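Local coordinates for protein methanogen homoaconitase small subunit (Methanocaldococcus jannaschii, PDB 2PKP) that forms the small subunit of a hydro-lyase that reversibly dehydrates homocitrate to cis-homoaconitate and hydrates it to homoisocitrate, at residues A18-G22 / P23-T27; R93-N97 / V98-P102. All blocks are in the same frame, centred on the assembly; numbering follows the deposited sequence.

Interaction 1 of 2, residues A18-G22 / P23-T27; sequences AIIPG and PYLRT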
loop_
_atom_site.group_PDB
_atom_site.type_symbol
_atom_site.label_atom_id
_atom_site.label_comp_id
_atom_site.label_asym_id
_atom_site.label_seq_id
_atom_site.Cartn_x
_atom_site.Cartn_y
_atom_site.Cartn_z
ATOM N N ALA A 18 9.322 -22.581 -3.937
ATOM C CA ALA A 18 7.885 -22.707 -3.756
ATOM C C ALA A 18 7.287 -21.321 -3.984
ATOM O O ALA A 18 6.224 -21.180 -4.582
ATOM C CB ALA A 18 7.572 -23.185 -2.347
ATOM N N ILE A 19 8.001 -20.301 -3.517
ATOM C CA ILE A 19 7.559 -18.919 -3.650
ATOM C C ILE A 19 7.581 -18.452 -5.105
ATOM O O ILE A 19 6.642 -17.808 -5.576
ATOM C CB ILE A 19 8.442 -17.981 -2.784
ATOM C CG1 ILE A 19 8.245 -18.319 -1.303
ATOM C CG2 ILE A 19 8.100 -16.520 -3.055
ATOM C CD1 ILE A 19 9.195 -17.590 -0.377
ATOM N N ILE A 20 8.657 -18.774 -5.810
ATOM C CA ILE A 20 8.799 -18.396 -7.212
ATOM C C ILE A 20 9.715 -19.409 -7.902
ATOM O O ILE A 20 10.933 -19.258 -7.918
ATOM C CB ILE A 20 9.375 -16.955 -7.354
ATOM C CG1 ILE A 20 9.515 -16.583 -8.834
ATOM C CG2 ILE A 20 10.709 -16.841 -6.641
ATOM C CD1 ILE A 20 8.197 -16.438 -9.561
ATOM N N PRO A 21 9.125 -20.473 -8.466
ATOM C CA PRO A 21 9.857 -21.536 -9.163
ATOM C C PRO A 21 10.986 -21.037 -10.061
ATOM O O PRO A 21 10.824 -20.071 -10.806
ATOM C CB PRO A 21 8.759 -22.242 -9.939
ATOM C CG PRO A 21 7.612 -22.166 -8.974
ATOM C CD PRO A 21 7.674 -20.726 -8.511
ATOM N N GLY A 22 12.128 -21.715 -9.980
ATOM C CA GLY A 22 13.294 -21.350 -10.767
ATOM C C GLY A 22 13.078 -21.024 -12.237
ATOM O O GLY A 22 13.648 -20.054 -12.734
ATOM N N PRO A 23 12.262 -21.803 -12.965
ATOM C CA PRO A 23 12.035 -21.522 -14.386
ATOM C C PRO A 23 11.528 -20.123 -14.725
ATOM O O PRO A 23 11.832 -19.596 -15.797
ATOM C CB PRO A 23 11.051 -22.618 -14.801
ATOM C CG PRO A 23 10.315 -22.915 -13.532
ATOM C CD PRO A 23 11.438 -22.939 -12.525
ATOM N N TYR A 24 10.764 -19.518 -13.821
ATOM C CA TYR A 24 10.229 -18.183 -14.070
ATOM C C TYR A 24 11.268 -17.088 -13.875
ATOM O O TYR A 24 11.057 -15.947 -14.278
ATOM C CB TYR A 24 9.036 -17.908 -13.158
ATOM C CG TYR A 24 7.916 -18.912 -13.282
ATOM C CD1 TYR A 24 7.643 -19.809 -12.252
ATOM C CD2 TYR A 24 7.120 -18.961 -14.427
ATOM C CE1 TYR A 24 6.603 -20.729 -12.352
ATOM C CE2 TYR A 24 6.076 -19.879 -14.540
ATOM C CZ TYR A 24 5.824 -20.758 -13.497
ATOM O OH TYR A 24 4.790 -21.661 -13.592
ATOM N N LEU A 25 12.390 -17.437 -13.258
ATOM C CA LEU A 25 13.449 -16.469 -13.000
ATOM C C LEU A 25 14.019 -15.837 -14.269
ATOM O O LEU A 25 14.860 -14.939 -14.198
ATOM C CB LEU A 25 14.572 -17.134 -12.201
ATOM C CG LEU A 25 14.135 -17.748 -10.868
ATOM C CD1 LEU A 25 15.324 -18.395 -10.182
ATOM C CD2 LEU A 25 13.531 -16.672 -9.982
ATOM N N ARG A 26 13.560 -16.299 -15.427
ATOM C CA ARG A 26 14.040 -15.761 -16.695
ATOM C C ARG A 26 13.129 -14.644 -17.193
ATOM O O ARG A 26 12.638 -14.685 -18.321
ATOM C CB ARG A 26 14.128 -16.877 -17.746
ATOM C CG ARG A 26 14.984 -18.062 -17.314
ATOM C CD ARG A 26 15.205 -19.064 -18.443
ATOM N NE ARG A 26 16.048 -18.523 -19.508
ATOM C CZ ARG A 26 16.525 -19.237 -20.526
ATOM N NH1 ARG A 26 16.246 -20.530 -20.624
ATOM N NH2 ARG A 26 17.287 -18.659 -21.445
ATOM N N THR A 27 12.905 -13.646 -16.341
ATOM C CA THR A 27 12.056 -12.514 -16.694
ATOM C C THR A 27 12.486 -11.249 -15.963
ATOM O O THR A 27 13.098 -11.312 -14.899
ATOM C CB THR A 27 10.582 -12.785 -16.349
ATOM O OG1 THR A 27 9.787 -11.655 -16.730
ATOM C CG2 THR A 27 10.421 -13.020 -14.860
#

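Interaction 2 of 2, residues R93-N97 / V98-P102; sequences RNAIN and VGLIP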
loop_
_atom_site.group_PDB
_atom_site.type_symbol
_atom_site.label_atom_id
_atom_site.label_comp_id
_atom_site.label_asym_id
_atom_site.label_seq_id
_atom_site.Cartn_x
_atom_site.Cartn_y
_atom_site.Cartn_z
ATOM N N ARG A 93 16.465 -10.302 4.936
ATOM C CA ARG A 93 17.253 -9.168 4.479
ATOM C C ARG A 93 16.704 -8.621 3.165
ATOM O O ARG A 93 16.514 -7.409 3.022
ATOM C CB ARG A 93 18.716 -9.591 4.307
ATOM C CG ARG A 93 19.632 -8.489 3.801
ATOM C CD ARG A 93 21.066 -8.981 3.654
ATOM N NE ARG A 93 21.231 -9.958 2.578
ATOM C CZ ARG A 93 21.050 -9.688 1.289
ATOM N NH1 ARG A 93 20.693 -8.468 0.909
ATOM N NH2 ARG A 93 21.236 -10.634 0.376
ATOM N N ASN A 94 16.448 -9.511 2.210
ATOM C CA ASN A 94 15.916 -9.094 0.916
ATOM C C ASN A 94 14.565 -8.414 1.075
ATOM O O ASN A 94 14.284 -7.411 0.417
ATOM C CB ASN A 94 15.779 -10.292 -0.030
ATOM C CG ASN A 94 17.124 -10.843 -0.472
ATOM O OD1 ASN A 94 18.140 -10.146 -0.421
ATOM N ND2 ASN A 94 17.136 -12.094 -0.921
ATOM N N ALA A 95 13.731 -8.961 1.953
ATOM C CA ALA A 95 12.410 -8.394 2.185
ATOM C C ALA A 95 12.546 -6.947 2.656
ATOM O O ALA A 95 11.904 -6.046 2.118
ATOM C CB ALA A 95 11.659 -9.216 3.223
ATOM N N ILE A 96 13.384 -6.736 3.666
ATOM C CA ILE A 96 13.619 -5.398 4.202
ATOM C C ILE A 96 14.047 -4.446 3.085
ATOM O O ILE A 96 13.522 -3.340 2.951
ATOM C CB ILE A 96 14.745 -5.402 5.266
ATOM C CG1 ILE A 96 14.350 -6.271 6.464
ATOM C CG2 ILE A 96 15.049 -3.972 5.707
ATOM C CD1 ILE A 96 13.152 -5.762 7.234
ATOM N N ASN A 97 14.998 -4.892 2.273
ATOM C CA ASN A 97 15.514 -4.062 1.194
ATOM C C ASN A 97 14.557 -3.688 0.064
ATOM O O ASN A 97 14.835 -2.743 -0.671
ATOM C CB ASN A 97 16.795 -4.682 0.635
ATOM C CG ASN A 97 17.938 -4.637 1.640
ATOM O OD1 ASN A 97 18.021 -3.717 2.458
ATOM N ND2 ASN A 97 18.828 -5.617 1.575
ATOM N N VAL A 98 13.444 -4.408 -0.086
ATOM C CA VAL A 98 12.468 -4.061 -1.123
ATOM C C VAL A 98 11.216 -3.458 -0.501
ATOM O O VAL A 98 10.257 -3.146 -1.201
ATOM C CB VAL A 98 12.024 -5.277 -1.984
ATOM C CG1 VAL A 98 13.222 -5.858 -2.734
ATOM C CG2 VAL A 98 11.350 -6.323 -1.112
ATOM N N GLY A 99 11.222 -3.301 0.819
ATOM C CA GLY A 99 10.066 -2.723 1.488
ATOM C C GLY A 99 8.978 -3.712 1.889
ATOM O O GLY A 99 7.853 -3.313 2.190
ATOM N N LEU A 100 9.300 -5.001 1.882
ATOM C CA LEU A 100 8.333 -6.033 2.270
ATOM C C LEU A 100 8.547 -6.276 3.760
ATOM O O LEU A 100 9.649 -6.616 4.182
ATOM C CB LEU A 100 8.586 -7.323 1.479
ATOM C CG LEU A 100 7.686 -8.528 1.761
ATOM C CD1 LEU A 100 6.229 -8.162 1.498
ATOM C CD2 LEU A 100 8.121 -9.705 0.885
ATOM N N ILE A 101 7.493 -6.115 4.553
ATOM C CA ILE A 101 7.604 -6.268 6.002
ATOM C C ILE A 101 7.497 -7.683 6.568
ATOM O O ILE A 101 6.454 -8.332 6.483
ATOM C CB ILE A 101 6.552 -5.395 6.723
ATOM C CG1 ILE A 101 6.680 -3.943 6.258
ATOM C CG2 ILE A 101 6.753 -5.477 8.236
ATOM C CD1 ILE A 101 5.492 -3.070 6.643
ATOM N N PRO A 102 8.583 -8.176 7.169
ATOM C CA PRO A 102 8.578 -9.516 7.751
ATOM C C PRO A 102 8.142 -9.371 9.208
ATOM O O PRO A 102 8.776 -8.652 9.987
ATOM C CB PRO A 102 10.036 -9.962 7.643
ATOM C CG PRO A 102 10.750 -8.825 6.892
ATOM C CD PRO A 102 9.938 -7.612 7.205
#

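Interaction 1 of 2, residues A18-G22 / P23-T27
Pro21 and Tyr24 lie alongside each other and point the same way. CB of Pro21 is 3.5 Å from Tyr24 CD1, and Pro21 CG sits at the ring edge, in the ring plane. Pro23 CG stands above one face of the same ring, offset toward the rim. The phenol is thus flanked by two prolines, and its ring also stacks with that of His36. Tyr24 CG is anti to its own carbonyl carbon (chi1 -57°), which brings the ring back beside Pro21. Ile20 approaches obliquely, with CD1 4.0 Å from Tyr24 CB. Ile20 CG1 is 4.2 Å from Leu25 CD2. Two backbone bonds hold the 3-10 turn: Tyr24 N to Pro21 O at 3.1 Å, and Leu25 N to Gly22 O at 3.0 Å. With an alanine in place of Tyr24, Pro21 would probably lose its aromatic neighbour and His36 its stacking partner. Tyr24 and Leu25 open the YLRT motif. The motif's Arg26, critical for substrate specificity, centres an inverse gamma turn, and its exposed side chain is poorly ordered. The turn follows helix 16-19 and leads toward helix 30-34, where Ile20 touches Leu33. Ile20 and Leu25 also rest on helix 68-75, at Ala70 and Gln69.

Interaction 2 of 2, residues R93-N97 / V98-P102
Ala95 O receives two backbone N-H groups where helix 89-98 ends. Leu100 N donates to Ala95 O over 2.8 Å, with an N-H...O angle of 147°. Val98 N donates to Ala95 O over 3.1 Å. The two donors reach this oxygen from opposite faces of its carbonyl plane, both well out of it. Val98 N also makes a weak bond to Asn94 O at 3.2 Å, so its hydrogen is shared between two carbonyls of the last turn. Gly99 N donates to Ile96 O at 3.1 Å. Asn97 N closes a regular helical bond to Arg93 O, and the backbone of Asn97 also pairs with that of Leu152.

Leu100 N to Ala95 O and Gly99 N to Ile96 O, with Gly99 at positive phi (87°), make this a Schellman motif. A CB on Gly99 would be jammed against the carbonyl oxygen of Val98. The turn ends the helix of a beta-alpha-beta unit made of strand 81-84, helix 89-98 and strand 101-104. Gly99 O accepts from Lys80 NZ, and the backbone of Ile101 pairs with Lys80 and Val82.

Apolar groups pack beside these bonds. Ala95 CB lies 4.0 Å from Leu100 CB and 3.8 Å from Pro102 CG. Ile96 and Pro102 cross at about a right angle, with Ile96 CD1 3.7 Å from Pro102 CD. Ile96 CG1 is anti to the carbonyl carbon, and the turn about chi2 (-64°) brings CD1 to the proline ring. Val98 CG2 lies beside Ala95 O. Helix 68-75 meets Val98 and Leu100 through Val71, Lys75 and Ile74. Helix 141-148 meets Ile96 through Glu143, Ile146 and Leu147.

How the interactions relate
Interaction 1 is a surface contact, and interaction 2 is buried near the centre of the chain. Their centres are about 19 Å apart, and they do not touch. Both are turns that follow a helix, but they differ in what comes next. Residues 18-27 themselves carry the YLRT motif, in the loop before helix 30-34. Residues 93-102 pass directly into strand 101-104, at one edge of the mixed sheet within this chain. Interaction 1 relies on an aromatic ring against prolines, with two backbone bonds. Interaction 2 has a denser backbone network and aliphatic contacts. Helix 68-75 is a shared neighbour that touches both.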